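Local coordinates for protein purine nucleoside phosphorylase (Grouper iridovirus, PDB 3KHS) that probably catalyses the reversible phosphorolysis of purine nucleosides to the free base and a pentose 1-phosphate, as part of purine salvage, at residues B[31-35]-B[265-269]; B[166-170]-B[278-282]. All coordinates share one frame; numbering follows the deposited sequence.

Interaction 1: residues B[31-35]-B[265-269]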
ATOM      1  N   GLY B  31      14.914   2.483  22.005  1.00 44.00           N
ATOM      2  CA  GLY B  31      15.904   3.037  22.913  1.00 43.94           C
ATOM      3  C   GLY B  31      15.331   3.938  24.001  1.00 46.02           C
ATOM      4  O   GLY B  31      16.078   4.566  24.755  1.00 46.83           O
ATOM      5  N   LEU B  32      14.010   4.001  24.097  1.00 44.34           N
ATOM      6  CA  LEU B  32      13.377   4.855  25.090  1.00 47.63           C
ATOM      7  C   LEU B  32      12.781   4.058  26.262  1.00 49.10           C
ATOM      8  O   LEU B  32      11.883   4.527  26.957  1.00 51.49           O
ATOM      9  CB  LEU B  32      12.302   5.689  24.390  1.00 42.72           C
ATOM     10  CG  LEU B  32      12.870   6.510  23.232  1.00 40.25           C
ATOM     11  CD1 LEU B  32      11.740   7.213  22.470  1.00 35.21           C
ATOM     12  CD2 LEU B  32      13.876   7.533  23.797  1.00 35.31           C
ATOM     13  N   GLY B  33      13.296   2.851  26.470  1.00 53.08           N
ATOM     14  CA  GLY B  33      12.822   2.002  27.551  1.00 53.31           C
ATOM     15  C   GLY B  33      12.958   2.600  28.942  1.00 54.22           C
ATOM     16  O   GLY B  33      12.037   2.519  29.757  1.00 56.26           O
ATOM     17  N   LYS B  34      14.104   3.203  29.221  1.00 53.21           N
ATOM     18  CA  LYS B  34      14.350   3.801  30.529  1.00 55.68           C
ATOM     19  C   LYS B  34      13.142   4.555  31.089  1.00 51.55           C
ATOM     20  O   LYS B  34      12.990   4.663  32.291  1.00 54.62           O
ATOM     21  CB  LYS B  34      15.558   4.740  30.451  1.00 59.44           C
ATOM     22  CG  LYS B  34      16.883   4.060  30.126  1.00 63.10           C
ATOM     23  CD  LYS B  34      17.648   3.634  31.381  1.00 71.03           C
ATOM     24  CE  LYS B  34      19.025   3.052  31.015  1.00 74.29           C
ATOM     25  NZ  LYS B  34      19.885   2.691  32.199  1.00 75.69           N
ATOM     26  N   ILE B  35      12.288   5.073  30.216  1.00 49.38           N
ATOM     27  CA  ILE B  35      11.116   5.812  30.649  1.00 50.42           C
ATOM     28  C   ILE B  35      10.323   5.016  31.684  1.00 53.31           C
ATOM     29  O   ILE B  35       9.718   5.585  32.590  1.00 53.71           O
ATOM     30  CB  ILE B  35      10.166   6.098  29.459  1.00 50.04           C
ATOM     31  CG1 ILE B  35      10.863   6.920  28.385  1.00 44.88           C
ATOM     32  CG2 ILE B  35       8.931   6.834  29.944  1.00 53.18           C
ATOM     33  CD1 ILE B  35       9.920   7.346  27.255  1.00 50.28           C
ATOM     34  N   SER B 265      17.446   9.501  26.114  1.00 49.31           N
ATOM     35  CA  SER B 265      16.615   8.761  27.045  1.00 50.53           C
ATOM     36  C   SER B 265      16.282   9.575  28.305  1.00 51.11           C
ATOM     37  O   SER B 265      15.129   9.630  28.751  1.00 50.19           O
ATOM     38  CB  SER B 265      17.339   7.470  27.422  1.00 47.73           C
ATOM     39  OG  SER B 265      16.487   6.598  28.120  1.00 56.75           O
ATOM     40  N   ALA B 266      17.295  10.202  28.882  1.00 50.65           N
ATOM     41  CA  ALA B 266      17.091  10.996  30.071  1.00 48.48           C
ATOM     42  C   ALA B 266      16.178  12.188  29.774  1.00 48.63           C
ATOM     43  O   ALA B 266      15.215  12.416  30.512  1.00 53.46           O
ATOM     44  CB  ALA B 266      18.416  11.452  30.616  1.00 44.60           C
ATOM     45  N   ARG B 267      16.461  12.929  28.698  1.00 46.29           N
ATOM     46  CA  ARG B 267      15.651  14.091  28.318  1.00 44.60           C
ATOM     47  C   ARG B 267      14.190  13.699  28.088  1.00 46.55           C
ATOM     48  O   ARG B 267      13.273  14.360  28.577  1.00 46.18           O
ATOM     49  CB  ARG B 267      16.179  14.745  27.027  1.00 43.43           C
ATOM     50  CG  ARG B 267      17.667  15.148  27.004  1.00 45.60           C
ATOM     51  CD  ARG B 267      18.029  15.909  25.723  1.00 41.33           C
ATOM     52  NE  ARG B 267      17.791  17.342  25.891  1.00 62.48           N
ATOM     53  CZ  ARG B 267      18.153  18.295  25.028  1.00 68.37           C
ATOM     54  NH1 ARG B 267      18.787  17.987  23.893  1.00 72.07           N
ATOM     55  NH2 ARG B 267      17.884  19.569  25.304  1.00 69.38           N
ATOM     56  N   MET B 268      13.989  12.628  27.327  1.00 42.67           N
ATOM     57  CA  MET B 268      12.651  12.155  27.004  1.00 41.74           C
ATOM     58  C   MET B 268      11.915  11.728  28.265  1.00 38.65           C
ATOM     59  O   MET B 268      10.735  12.015  28.415  1.00 39.85           O
ATOM     60  CB  MET B 268      12.729  10.986  26.016  1.00 39.00           C
ATOM     61  CG  MET B 268      11.370  10.522  25.491  1.00 34.99           C
ATOM     62  SD  MET B 268      10.434  11.739  24.532  1.00 39.10           S
ATOM     63  CE  MET B 268      11.225  11.523  22.843  1.00 32.12           C
ATOM     64  N   THR B 269      12.614  11.045  29.166  1.00 38.89           N
ATOM     65  CA  THR B 269      12.018  10.610  30.422  1.00 37.42           C
ATOM     66  C   THR B 269      11.548  11.805  31.237  1.00 43.51           C
ATOM     67  O   THR B 269      10.447  11.788  31.787  1.00 46.02           O
ATOM     68  CB  THR B 269      13.013   9.827  31.280  1.00 42.57           C
ATOM     69  OG1 THR B 269      13.437   8.647  30.580  1.00 38.49           O
ATOM     70  CG2 THR B 269      12.357   9.426  32.606  1.00 36.47           C
TER
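Met268 overlaps the tips of two aliphatic side chains of 31-35: its CG lies 3.9 Å from Ile35 CD1 and 4.3 Å from Leu32 CD2. It reaches them because CG stands anti to the backbone N (chi1 -173°), while bends at the next two torsions curl the thioether. Ile35 meets it obliquely, and all three side chains also touch Thr111 of strand 107-116, so the apolar cluster is closed against the sheet. On the next residue of the helix, Thr269 slides past Ile35 in the opposite direction, and its OG1 comes to 3.8 Å from Ile35 CG1. That hydroxyl is turned back onto its own helix, where OG1 hydrogen-bonds Ser265 O at 2.7 Å. Ser265 O also accepts the helical bond from Thr269 N, and the two donors arrive from opposite faces of the carbonyl plane. Thr269 therefore presents a bound hydroxyl to the loop. The other hydroxyl, Ser265 OG, faces the Lys34 methylenes, with CG at 3.3 Å, and is buried here without a polar partner in the model. A bend at chi2 (-91°) carries the rest of the Lys34 chain away from the helix. The Leu32 side chain is about 6 Å from a phosphate ion, probably from the crystallisation liquor, that may mark a pocket. The arrangement is that of an alpha-beta fold of the PNP/MTAP phosphorylase family: the loop after strand 24-28 is backed by the C-terminal helix 257-279.

Interaction 2: residues B[166-170]-B[278-282]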
ATOM      1  N   THR B 166      -4.475  20.068  23.422  1.00 36.02           N
ATOM      2  CA  THR B 166      -4.107  20.377  24.806  1.00 35.65           C
ATOM      3  C   THR B 166      -2.865  19.618  25.251  1.00 34.56           C
ATOM      4  O   THR B 166      -1.951  20.194  25.839  1.00 32.86           O
ATOM      5  CB  THR B 166      -5.268  20.035  25.803  1.00 39.48           C
ATOM      6  OG1 THR B 166      -6.413  20.841  25.493  1.00 40.24           O
ATOM      7  CG2 THR B 166      -4.842  20.265  27.271  1.00 28.59           C
ATOM      8  N   LEU B 167      -2.825  18.312  24.995  1.00 37.56           N
ATOM      9  CA  LEU B 167      -1.656  17.534  25.402  1.00 36.73           C
ATOM     10  C   LEU B 167      -0.398  18.064  24.711  1.00 37.82           C
ATOM     11  O   LEU B 167       0.689  18.057  25.301  1.00 38.65           O
ATOM     12  CB  LEU B 167      -1.861  16.055  25.092  1.00 41.47           C
ATOM     13  CG  LEU B 167      -3.087  15.470  25.788  1.00 39.81           C
ATOM     14  CD1 LEU B 167      -3.360  14.123  25.215  1.00 38.53           C
ATOM     15  CD2 LEU B 167      -2.861  15.375  27.283  1.00 38.93           C
ATOM     16  N   ARG B 168      -0.552  18.543  23.475  1.00 32.72           N
ATOM     17  CA  ARG B 168       0.579  19.102  22.760  1.00 37.97           C
ATOM     18  C   ARG B 168       1.079  20.342  23.501  1.00 42.09           C
ATOM     19  O   ARG B 168       2.282  20.481  23.746  1.00 44.72           O
ATOM     20  CB  ARG B 168       0.187  19.472  21.333  1.00 38.70           C
ATOM     21  CG  ARG B 168       0.172  18.295  20.428  1.00 35.68           C
ATOM     22  CD  ARG B 168      -0.877  18.443  19.388  1.00 36.94           C
ATOM     23  NE  ARG B 168      -0.637  19.608  18.577  1.00 34.29           N
ATOM     24  CZ  ARG B 168      -1.433  19.986  17.589  1.00 35.98           C
ATOM     25  NH1 ARG B 168      -2.523  19.283  17.302  1.00 31.66           N
ATOM     26  NH2 ARG B 168      -1.133  21.062  16.887  1.00 39.54           N
ATOM     27  N   LYS B 169       0.159  21.237  23.865  1.00 43.21           N
ATOM     28  CA  LYS B 169       0.539  22.449  24.593  1.00 42.16           C
ATOM     29  C   LYS B 169       1.308  22.070  25.828  1.00 40.25           C
ATOM     30  O   LYS B 169       2.338  22.653  26.122  1.00 47.92           O
ATOM     31  CB  LYS B 169      -0.692  23.281  24.984  1.00 41.66           C
ATOM     32  CG  LYS B 169      -1.367  23.935  23.781  1.00 49.27           C
ATOM     33  CD  LYS B 169      -2.564  24.745  24.176  1.00 56.97           C
ATOM     34  CE  LYS B 169      -3.284  25.283  22.953  1.00 59.15           C
ATOM     35  NZ  LYS B 169      -4.703  25.641  23.312  1.00 65.84           N
ATOM     36  N   TYR B 170       0.821  21.083  26.560  1.00 41.59           N
ATOM     37  CA  TYR B 170       1.532  20.654  27.756  1.00 44.65           C
ATOM     38  C   TYR B 170       2.945  20.203  27.400  1.00 41.49           C
ATOM     39  O   TYR B 170       3.904  20.525  28.098  1.00 41.70           O
ATOM     40  CB  TYR B 170       0.797  19.495  28.442  1.00 49.75           C
ATOM     41  CG  TYR B 170      -0.576  19.827  28.986  1.00 52.51           C
ATOM     42  CD1 TYR B 170      -0.884  21.118  29.423  1.00 54.41           C
ATOM     43  CD2 TYR B 170      -1.539  18.829  29.150  1.00 56.27           C
ATOM     44  CE1 TYR B 170      -2.108  21.411  30.013  1.00 57.92           C
ATOM     45  CE2 TYR B 170      -2.770  19.106  29.744  1.00 60.36           C
ATOM     46  CZ  TYR B 170      -3.050  20.401  30.177  1.00 62.68           C
ATOM     47  OH  TYR B 170      -4.258  20.692  30.790  1.00 63.23           O
ATOM     48  N   LYS B 278       1.480  17.756  34.562  1.00 53.86           N
ATOM     49  CA  LYS B 278       0.498  18.728  34.063  1.00 52.56           C
ATOM     50  C   LYS B 278      -0.852  18.073  33.759  1.00 56.18           C
ATOM     51  O   LYS B 278      -1.896  18.729  33.819  1.00 58.78           O
ATOM     52  CB  LYS B 278       1.011  19.416  32.787  1.00 44.67           C
ATOM     53  CG  LYS B 278       2.254  20.250  33.007  1.00 43.55           C
ATOM     54  CD  LYS B 278       2.926  20.637  31.708  1.00 39.26           C
ATOM     55  CE  LYS B 278       3.987  21.689  31.946  1.00 40.84           C
ATOM     56  NZ  LYS B 278       3.362  22.979  32.428  1.00 41.93           N
ATOM     57  N   ILE B 279      -0.825  16.788  33.410  1.00 58.14           N
ATOM     58  CA  ILE B 279      -2.037  16.037  33.105  1.00 56.94           C
ATOM     59  C   ILE B 279      -2.847  15.744  34.369  1.00 57.24           C
ATOM     60  O   ILE B 279      -4.076  15.772  34.345  1.00 55.42           O
ATOM     61  CB  ILE B 279      -1.696  14.693  32.426  1.00 57.42           C
ATOM     62  CG1 ILE B 279      -1.047  14.944  31.070  1.00 61.64           C
ATOM     63  CG2 ILE B 279      -2.950  13.859  32.254  1.00 61.71           C
ATOM     64  CD1 ILE B 279      -0.645  13.672  30.327  1.00 62.76           C
ATOM     65  N   ARG B 280      -2.150  15.456  35.465  1.00 58.42           N
ATOM     66  CA  ARG B 280      -2.798  15.151  36.735  1.00 62.14           C
ATOM     67  C   ARG B 280      -3.790  16.239  37.156  1.00 66.55           C
ATOM     68  O   ARG B 280      -4.563  16.062  38.093  1.00 68.91           O
ATOM     69  CB  ARG B 280      -1.735  14.945  37.817  1.00 57.00           C
ATOM     70  CG  ARG B 280      -2.297  14.705  39.201  1.00 58.14           C
ATOM     71  CD  ARG B 280      -1.217  14.284  40.186  1.00 56.70           C
ATOM     72  NE  ARG B 280      -0.014  15.115  40.121  1.00 58.81           N
ATOM     73  CZ  ARG B 280      -0.001  16.444  40.170  1.00 57.75           C
ATOM     74  NH1 ARG B 280      -1.137  17.126  40.286  1.00 52.48           N
ATOM     75  NH2 ARG B 280       1.158  17.093  40.105  1.00 54.92           N
ATOM     76  N   GLY B 281      -3.778  17.362  36.447  1.00 70.72           N
ATOM     77  CA  GLY B 281      -4.700  18.434  36.764  1.00 73.17           C
ATOM     78  C   GLY B 281      -5.993  18.324  35.973  1.00 75.97           C
ATOM     79  O   GLY B 281      -6.835  19.224  36.039  1.00 77.35           O
ATOM     80  N   GLU B 282      -6.151  17.236  35.217  1.00 77.05           N
ATOM     81  CA  GLU B 282      -7.361  17.026  34.422  1.00 77.87           C
ATOM     82  C   GLU B 282      -7.694  15.537  34.185  1.00 79.93           C
ATOM     83  O   GLU B 282      -7.505  15.007  33.086  1.00 82.23           O
ATOM     84  CB  GLU B 282      -7.260  17.773  33.072  1.00 77.39           C
ATOM     85  CG  GLU B 282      -6.295  17.177  32.025  1.00 77.03           C
ATOM     86  CD  GLU B 282      -6.481  17.769  30.618  1.00 75.69           C
ATOM     87  OE1 GLU B 282      -7.570  17.638  30.022  1.00 68.92           O
ATOM     88  OE2 GLU B 282      -5.527  18.372  30.101  1.00 77.86           O
TER
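The backbones of helix 165-178 and of the last turn of helix 257-279 come within 6.7 Å between Tyr170 CA and Lys278 CA, and a type I beta turn from Ile279 to Glu282 follows. Two helices on the alpha-beta fold thus meet beside the sheet, with Tyr170 as the main contact. Lys278 CB packs over one face of its ring, displaced toward the rim, at 4.1 Å from Tyr170 CG; the opposite face carries Thr166 O from its own helix. Lys278 runs past the ring in the opposite direction, bringing its CD to 3.7 Å from Tyr170 O. Leu167 CD2 and Ile279 CD1 touch at 4.1 Å, the two side chains crossing at about a right angle, and both rest on Ile107 of strand 107-116. Glu282 approaches from the turn with CG wedged between its backbone N and carbonyl carbon (chi1 73°), then extends toward the ring edge. Its OE1 forms a salt bridge with Arg231, which joins the chain end to strand 231-241. The carboxylate is modelled 87° from the ring plane, with Tyr170 OH donating a 2.7 Å hydrogen bond to Glu282 OE2, but OE2 sits too close to Tyr170 CE2, leaving both values doubtful in detail.

In the fold
Helix 257-279 is common to both contacts: interaction 1 uses its middle and interaction 2 its last turn together with the residues that follow. Their centres lie 20 Å apart, and their nearest atoms about 11 Å, so they do not touch. Along the chain the order is 31-35, 166-170, 265-269, 278-282, so the segments alternate and the two connections cross. Strands 107-116 and 231-241 of the mixed sheet lie alongside both. One long C-terminal helix is therefore fastened at two separate levels, to the loop after strand 24-28 and to helix 165-178, tying early and middle parts of the chain to its end.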